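Local coordinates for 3-oxoacyl-[acyl-carrier-protein] synthase, mitochondrial (Arabidopsis thaliana, PDB 2IX4) that catalyses the condensation steps of mitochondrial fatty acid synthesis, lengthening an acyl chain by two carbons taken from malonyl-ACP, at residues Thr20-Arg23 with Arg24-Gly28. Residues are numbered along the deposited sequence; the frame is centred on the assembly and turned at random. Where two conformers were deposited one is given.
Sequences TTWR and RLIDG
Ile26 lays its CG1-CD1 arm over one face of the Trp22 indole, one helical turn back. CD1 sits 3.8 Å from the centroid of the six-membered ring of Trp22, 18° off the ring normal, a CH-pi contact. The indole reaches it because CG of Trp22 is anti to the backbone N (chi1 -176°), which swings the ring along the helix toward its C-terminal end. Leu25 CD2 meets the same ring obliquely, 3.8 Å from Trp22 CZ3. On the more polar side, Arg24 runs alongside Thr20, with CD of Arg24 4.1 Å from CG2 of Thr20. NE of Arg24 forms a salt bridge with OE1 of Glu29. Four backbone i to i+4 hydrogen bonds hold the turns, the last from Asp27 N to Arg23 O (3.0 Å). Gly28, with positive phi, turns the chain out of helical geometry in a Schellman motif; its N bonds back to Leu25 O. Helix 18-26 follows strands 3-12 and 15-16 of the thiolase-like core. Its buried side, with Thr21, Trp22 and Leu25, packs on Phe371 of helix 364-378, and Leu25 and Ile26 also touch Pro382, just past strand 380-381.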
loop_
_atom_site.group_PDB
_atom_site.type_symbol
_atom_site.label_atom_id
_atom_site.label_comp_id
_atom_site.label_asym_id
_atom_site.label_seq_id
_atom_site.Cartn_x
_atom_site.Cartn_y
_atom_site.Cartn_z
ATOM N N THR A 20 -14.654 -2.042 25.157
ATOM C CA THR A 20 -15.533 -0.880 25.044
ATOM C C THR A 20 -16.253 -0.812 23.691
ATOM O O THR A 20 -17.460 -0.569 23.644
ATOM C CB THR A 20 -14.766 0.437 25.337
ATOM O OG1 THR A 20 -14.236 0.392 26.670
ATOM C CG2 THR A 20 -15.685 1.650 25.218
ATOM N N THR A 21 -15.513 -1.033 22.607
ATOM C CA THR A 21 -16.079 -0.998 21.253
ATOM C C THR A 21 -17.170 -2.058 21.067
ATOM O O THR A 21 -18.287 -1.734 20.661
ATOM C CB THR A 21 -14.978 -1.155 20.173
ATOM O OG1 THR A 21 -14.116 -0.013 20.204
ATOM C CG2 THR A 21 -15.583 -1.286 18.772
ATOM N N TRP A 22 -16.838 -3.310 21.382
ATOM C CA TRP A 22 -17.770 -4.435 21.259
ATOM C C TRP A 22 -19.028 -4.293 22.129
ATOM O O TRP A 22 -20.132 -4.592 21.666
ATOM C CB TRP A 22 -17.057 -5.759 21.568
ATOM C CG TRP A 22 -17.913 -6.981 21.372
ATOM C CD1 TRP A 22 -18.409 -7.796 22.348
ATOM C CD2 TRP A 22 -18.372 -7.522 20.126
ATOM N NE1 TRP A 22 -19.145 -8.811 21.788
ATOM C CE2 TRP A 22 -19.140 -8.666 20.427
ATOM C CE3 TRP A 22 -18.206 -7.150 18.783
ATOM C CZ2 TRP A 22 -19.741 -9.449 19.432
ATOM C CZ3 TRP A 22 -18.807 -7.924 17.795
ATOM C CH2 TRP A 22 -19.564 -9.062 18.127
ATOM N N ARG A 23 -18.857 -3.841 23.372
ATOM C CA ARG A 23 -19.984 -3.655 24.289
ATOM C C ARG A 23 -20.971 -2.631 23.734
ATOM O O ARG A 23 -22.173 -2.887 23.677
ATOM C CB ARG A 23 -19.509 -3.210 25.674
ATOM C CG ARG A 23 -20.414 -3.669 26.810
ATOM C CD ARG A 23 -20.815 -2.543 27.768
ATOM N NE ARG A 23 -19.738 -1.597 28.065
ATOM C CZ ARG A 23 -19.801 -0.286 27.843
ATOM N NH1 ARG A 23 -20.897 0.262 27.327
ATOM N NH2 ARG A 23 -18.766 0.486 28.150
ATOM N N ARG A 24 -20.448 -1.480 23.318
ATOM C CA ARG A 24 -21.272 -0.401 22.776
ATOM C C ARG A 24 -21.902 -0.754 21.428
ATOM O O ARG A 24 -23.031 -0.346 21.140
ATOM C CB ARG A 24 -20.457 0.894 22.689
ATOM C CG ARG A 24 -20.158 1.513 24.060
ATOM C CD ARG A 24 -19.420 2.843 23.961
ATOM N NE ARG A 24 -20.084 3.787 23.061
ATOM C CZ ARG A 24 -19.616 4.994 22.744
ATOM N NH1 ARG A 24 -18.470 5.431 23.257
ATOM N NH2 ARG A 24 -20.299 5.769 21.910
ATOM N N LEU A 25 -21.179 -1.527 20.620
ATOM C CA LEU A 25 -21.690 -2.004 19.332
ATOM C C LEU A 25 -22.916 -2.895 19.526
ATOM O O LEU A 25 -23.946 -2.692 18.880
ATOM C CB LEU A 25 -20.605 -2.768 18.558
ATOM C CG LEU A 25 -20.992 -3.340 17.186
ATOM C CD1 LEU A 25 -21.077 -2.240 16.128
ATOM C CD2 LEU A 25 -20.011 -4.422 16.754
ATOM N N ILE A 26 -22.792 -3.873 20.424
ATOM C CA ILE A 26 -23.871 -4.825 20.711
ATOM C C ILE A 26 -25.074 -4.139 21.366
ATOM O O ILE A 26 -26.221 -4.499 21.096
ATOM C CB ILE A 26 -23.357 -6.032 21.561
ATOM C CG1 ILE A 26 -22.270 -6.818 20.801
ATOM C CG2 ILE A 26 -24.504 -6.954 21.996
ATOM C CD1 ILE A 26 -22.622 -7.206 19.357
ATOM N N ASP A 27 -24.801 -3.138 22.202
ATOM C CA ASP A 27 -25.842 -2.344 22.859
ATOM C C ASP A 27 -26.559 -1.388 21.906
ATOM O O ASP A 27 -27.524 -0.732 22.295
ATOM C CB ASP A 27 -25.255 -1.553 24.031
ATOM C CG ASP A 27 -24.857 -2.439 25.196
ATOM O OD1 ASP A 27 -24.318 -1.897 26.183
ATOM O OD2 ASP A 27 -25.074 -3.671 25.125
ATOM N N GLY A 28 -26.075 -1.307 20.669
ATOM C CA GLY A 28 -26.719 -0.509 19.628
ATOM C C GLY A 28 -26.364 0.963 19.634
ATOM O O GLY A 28 -27.152 1.798 19.182
#